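Local atomic coordinates of lectin 2 (Agrocybe aegerita, PDB entry 4TQJ), a protein that binds sugars as a fungal lectin, specifically recognising N-acetylglucosamine at the non-reducing ends of glycans. Residues A241-V253 and F262-D275. The protein carries 1 engineered substitution. Residues are numbered along the deposited sequence; the frame is centred on the assembly and turned at random.
Sequences ADIIGCGKAGCWV and FGQVKLVINDFGTD
The outer beta hairpin of a beta-propeller blade is formed where C251, W252 and V253 meet V265-I269. The blade is a four-stranded antiparallel sheet, and 266-269 is the edge strand on the outer rim of the propeller. A classic beta bulge breaks the register, with V268 and I269 both opposite C251. C251 N donates to I269 O (2.8 Å), while C251 O accepts from V268 N almost head-on, with a C=O...N angle of 171°. V253 and K266 exchange two backbone bonds beyond the bulge.

On one face of the sheet, L267 CD1 sits over the five-membered ring of W252 in a CH-pi contact, 3.8 Å from the centroid. The W252 ring turns its edge to the V265 carbonyl, with CZ3 3.4 Å from V265 O. On the face that carries C251 and V253, V253 CG1 meets V268 CG2 at 3.6 Å, the two side chains crossing at about a right angle. C251 SG lies 3.7 Å from F272 CB and approaches the F272 ring obliquely. F272 also packs on V298, Y307 and A309 of the neighbouring blade.

F262 reaches the second strand, 242-246, where I243 CD1 lies over one face of its ring. A241 O lies at the ring edge.

Beyond strand 266-269, the 3-10 start at 274-275 is tied to the 247-250 turn. T274 N donates to G247 O, and D275 N to K248 O. K248 CG is anti to the backbone N (chi1 -177°), and the extended chain bends only at its last torsion. K248 NZ thereby reaches the syn lone pair of D275 OD1, a 2.7 Å salt bridge.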
loop_
_atom_site.group_PDB
_atom_site.type_symbol
_atom_site.label_atom_id
_atom_site.label_comp_id
_atom_site.label_asym_id
_atom_site.label_seq_id
_atom_site.Cartn_x
_atom_site.Cartn_y
_atom_site.Cartn_z
ATOM N N ALA A 241 12.570 22.980 -3.620
ATOM C CA ALA A 241 13.679 22.618 -2.746
ATOM C C ALA A 241 14.548 23.811 -2.319
ATOM O O ALA A 241 15.081 24.548 -3.150
ATOM C CB ALA A 241 14.536 21.557 -3.416
ATOM N N ASP A 242 14.680 23.981 -1.011
ATOM C CA ASP A 242 15.651 24.916 -0.447
ATOM C C ASP A 242 16.948 24.190 -0.136
ATOM O O ASP A 242 17.045 22.976 -0.325
ATOM C CB ASP A 242 15.058 25.566 0.798
ATOM C CG ASP A 242 13.714 26.190 0.506
ATOM O OD1 ASP A 242 13.707 27.283 -0.077
ATOM O OD2 ASP A 242 12.675 25.564 0.802
ATOM N N ILE A 243 17.953 24.931 0.313
ATOM C CA ILE A 243 19.233 24.318 0.617
ATOM C C ILE A 243 19.623 24.537 2.069
ATOM O O ILE A 243 19.454 25.626 2.611
ATOM C CB ILE A 243 20.325 24.804 -0.334
ATOM C CG1 ILE A 243 20.050 24.251 -1.736
ATOM C CG2 ILE A 243 21.687 24.362 0.144
ATOM C CD1 ILE A 243 20.973 24.784 -2.773
ATOM N N ILE A 244 20.114 23.476 2.702
ATOM C CA ILE A 244 20.536 23.551 4.089
ATOM C C ILE A 244 21.753 22.671 4.294
ATOM O O ILE A 244 21.906 21.650 3.637
ATOM C CB ILE A 244 19.384 23.172 5.062
ATOM C CG1 ILE A 244 19.837 23.249 6.524
ATOM C CG2 ILE A 244 18.821 21.787 4.727
ATOM C CD1 ILE A 244 18.682 23.268 7.538
ATOM N N GLY A 245 22.645 23.095 5.182
ATOM C CA GLY A 245 23.871 22.366 5.420
ATOM C C GLY A 245 24.307 22.552 6.854
ATOM O O GLY A 245 24.111 23.616 7.435
ATOM N N CYS A 246 24.888 21.508 7.427
ATOM C CA CYS A 246 25.418 21.572 8.780
ATOM C C CYS A 246 26.906 21.888 8.704
ATOM O O CYS A 246 27.698 21.054 8.270
ATOM C CB CYS A 246 25.212 20.233 9.489
ATOM S SG CYS A 246 23.503 19.657 9.434
ATOM N N GLY A 247 27.269 23.096 9.123
ATOM C CA GLY A 247 28.622 23.584 8.973
ATOM C C GLY A 247 29.404 23.618 10.269
ATOM O O GLY A 247 29.356 22.673 11.045
ATOM N N LYS A 248 30.145 24.700 10.485
ATOM C CA LYS A 248 30.967 24.835 11.686
ATOM C C LYS A 248 30.126 25.401 12.810
ATOM O O LYS A 248 29.953 24.762 13.860
ATOM C CB LYS A 248 32.151 25.777 11.406
ATOM C CG LYS A 248 33.143 25.949 12.555
ATOM C CD LYS A 248 34.173 27.036 12.222
ATOM C CE LYS A 248 35.408 26.963 13.114
ATOM N NZ LYS A 248 35.107 27.145 14.554
ATOM N N ALA A 249 29.595 26.603 12.582
ATOM C CA ALA A 249 28.864 27.334 13.620
ATOM C C ALA A 249 27.462 26.774 13.844
ATOM O O ALA A 249 26.843 27.062 14.864
ATOM C CB ALA A 249 28.800 28.837 13.302
ATOM N N GLY A 250 26.978 25.947 12.917
ATOM C CA GLY A 250 25.614 25.424 13.003
ATOM C C GLY A 250 25.015 25.139 11.632
ATOM O O GLY A 250 25.753 24.821 10.711
ATOM N N CYS A 251 23.691 25.255 11.496
ATOM C CA CYS A 251 23.019 25.041 10.210
ATOM C C CYS A 251 22.764 26.339 9.460
ATOM O O CYS A 251 22.159 27.280 9.993
ATOM C CB CYS A 251 21.683 24.316 10.395
ATOM S SG CYS A 251 21.801 22.752 11.245
ATOM N N TRP A 252 23.225 26.360 8.216
ATOM C CA TRP A 252 23.078 27.489 7.316
ATOM C C TRP A 252 22.057 27.145 6.234
ATOM O O TRP A 252 22.111 26.051 5.672
ATOM C CB TRP A 252 24.416 27.742 6.633
ATOM C CG TRP A 252 25.447 28.288 7.563
ATOM C CD1 TRP A 252 26.338 27.580 8.325
ATOM C CD2 TRP A 252 25.702 29.672 7.822
ATOM N NE1 TRP A 252 27.126 28.448 9.054
ATOM C CE2 TRP A 252 26.759 29.736 8.756
ATOM C CE3 TRP A 252 25.141 30.864 7.348
ATOM C CZ2 TRP A 252 27.264 30.951 9.234
ATOM C CZ3 TRP A 252 25.637 32.075 7.833
ATOM C CH2 TRP A 252 26.696 32.106 8.758
ATOM N N VAL A 253 21.130 28.057 5.940
ATOM C CA VAL A 253 20.251 27.847 4.797
ATOM C C VAL A 253 20.162 29.023 3.829
ATOM O O VAL A 253 20.387 30.184 4.198
ATOM C CB VAL A 253 18.812 27.334 5.177
ATOM C CG1 VAL A 253 18.747 26.772 6.585
ATOM C CG2 VAL A 253 17.776 28.408 4.945
ATOM N N PHE A 262 18.050 31.738 -5.308
ATOM C CA PHE A 262 18.327 31.608 -3.876
ATOM C C PHE A 262 18.735 32.895 -3.171
ATOM O O PHE A 262 19.504 33.692 -3.712
ATOM C CB PHE A 262 19.361 30.500 -3.629
ATOM C CG PHE A 262 18.849 29.134 -3.982
ATOM C CD1 PHE A 262 18.247 28.342 -3.028
ATOM C CD2 PHE A 262 18.904 28.678 -5.291
ATOM C CE1 PHE A 262 17.738 27.096 -3.357
ATOM C CE2 PHE A 262 18.401 27.432 -5.631
ATOM C CZ PHE A 262 17.818 26.643 -4.664
ATOM N N GLY A 263 18.207 33.077 -1.960
ATOM C CA GLY A 263 18.498 34.228 -1.130
ATOM C C GLY A 263 19.792 34.093 -0.338
ATOM O O GLY A 263 20.551 33.142 -0.517
ATOM N N GLN A 264 20.056 35.055 0.535
ATOM C CA GLN A 264 21.306 35.055 1.283
ATOM C C GLN A 264 21.406 33.847 2.219
ATOM O O GLN A 264 20.400 33.311 2.684
ATOM C CB GLN A 264 21.492 36.365 2.052
ATOM C CG GLN A 264 20.373 36.682 3.013
ATOM C CD GLN A 264 20.608 37.976 3.782
ATOM O OE1 GLN A 264 19.793 38.908 3.714
ATOM N NE2 GLN A 264 21.720 38.035 4.531
ATOM N N VAL A 265 22.635 33.426 2.484
ATOM C CA VAL A 265 22.886 32.248 3.301
ATOM C C VAL A 265 22.966 32.627 4.771
ATOM O O VAL A 265 23.884 33.343 5.186
ATOM C CB VAL A 265 24.190 31.582 2.869
ATOM C CG1 VAL A 265 24.521 30.401 3.769
ATOM C CG2 VAL A 265 24.088 31.163 1.403
ATOM N N LYS A 266 22.005 32.147 5.555
ATOM C CA LYS A 266 21.862 32.563 6.950
ATOM C C LYS A 266 21.986 31.404 7.932
ATOM O O LYS A 266 21.607 30.282 7.624
ATOM C CB LYS A 266 20.510 33.254 7.160
ATOM C CG LYS A 266 20.243 34.425 6.226
ATOM C CD LYS A 266 18.917 35.117 6.569
ATOM C CE LYS A 266 18.362 35.872 5.373
ATOM N NZ LYS A 266 17.816 37.217 5.738
ATOM N N LEU A 267 22.513 31.688 9.119
ATOM C CA LEU A 267 22.608 30.699 10.186
ATOM C C LEU A 267 21.272 30.627 10.917
ATOM O O LEU A 267 20.881 31.588 11.581
ATOM C CB LEU A 267 23.698 31.079 11.193
ATOM C CG LEU A 267 23.870 30.025 12.300
ATOM C CD1 LEU A 267 24.735 28.908 11.776
ATOM C CD2 LEU A 267 24.469 30.583 13.595
ATOM N N VAL A 268 20.576 29.499 10.801
ATOM C CA VAL A 268 19.237 29.374 11.372
ATOM C C VAL A 268 19.194 28.589 12.677
ATOM O O VAL A 268 18.224 28.684 13.422
ATOM C CB VAL A 268 18.279 28.680 10.393
ATOM C CG1 VAL A 268 18.128 29.504 9.098
ATOM C CG2 VAL A 268 18.771 27.279 10.099
ATOM N N ILE A 269 20.217 27.769 12.920
ATOM C CA ILE A 269 20.288 26.946 14.120
ATOM C C ILE A 269 21.752 26.921 14.556
ATOM O O ILE A 269 22.638 26.600 13.750
ATOM C CB ILE A 269 19.876 25.490 13.847
ATOM C CG1 ILE A 269 18.459 25.393 13.286
ATOM C CG2 ILE A 269 20.000 24.639 15.117
ATOM C CD1 ILE A 269 18.195 24.039 12.664
ATOM N N ASN A 270 22.012 27.243 15.820
ATOM C CA ASN A 270 23.387 27.199 16.318
ATOM C C ASN A 270 23.763 25.837 16.914
ATOM O O ASN A 270 24.312 25.742 18.017
ATOM C CB ASN A 270 23.685 28.361 17.277
ATOM C CG ASN A 270 23.054 28.180 18.647
ATOM O OD1 ASN A 270 22.157 27.352 18.836
ATOM N ND2 ASN A 270 23.524 28.964 19.622
ATOM N N ASP A 271 23.494 24.785 16.150
ATOM C CA ASP A 271 23.784 23.416 16.571
ATOM C C ASP A 271 23.878 22.511 15.347
ATOM O O ASP A 271 23.624 22.957 14.233
ATOM C CB ASP A 271 22.694 22.899 17.489
ATOM C CG ASP A 271 23.243 22.072 18.643
ATOM O OD1 ASP A 271 24.068 21.160 18.413
ATOM O OD2 ASP A 271 22.850 22.352 19.794
ATOM N N PHE A 272 24.234 21.250 15.578
ATOM C CA PHE A 272 24.384 20.241 14.516
ATOM C C PHE A 272 25.678 20.410 13.719
ATOM O O PHE A 272 25.942 19.647 12.789
ATOM C CB PHE A 272 23.155 20.191 13.587
ATOM C CG PHE A 272 21.870 19.829 14.298
ATOM C CD1 PHE A 272 21.697 18.568 14.847
ATOM C CD2 PHE A 272 20.847 20.760 14.433
ATOM C CE1 PHE A 272 20.537 18.232 15.507
ATOM C CE2 PHE A 272 19.678 20.432 15.087
ATOM C CZ PHE A 272 19.521 19.148 15.624
ATOM N N GLY A 273 26.507 21.381 14.105
ATOM C CA GLY A 273 27.765 21.603 13.417
ATOM C C GLY A 273 29.009 21.199 14.199
ATOM O O GLY A 273 28.917 20.752 15.352
ATOM N N THR A 274 30.180 21.373 13.584
ATOM C CA THR A 274 31.425 20.902 14.208
ATOM C C THR A 274 31.744 21.622 15.514
ATOM O O THR A 274 32.313 21.029 16.436
ATOM C CB THR A 274 32.613 21.014 13.260
ATOM O OG1 THR A 274 32.825 22.393 12.915
ATOM C CG2 THR A 274 32.333 20.199 11.974
ATOM N N ASP A 275 31.381 22.899 15.599
ATOM C CA ASP A 275 31.626 23.649 16.831
ATOM C C ASP A 275 30.952 23.005 18.040
ATOM O O ASP A 275 31.460 23.100 19.156
ATOM C CB ASP A 275 31.231 25.124 16.699
ATOM C CG ASP A 275 32.329 25.967 16.061
ATOM O OD1 ASP A 275 33.421 25.416 15.800
ATOM O OD2 ASP A 275 32.099 27.178 15.820
HETATM O O HOH W 1 27.510 23.892 15.515
#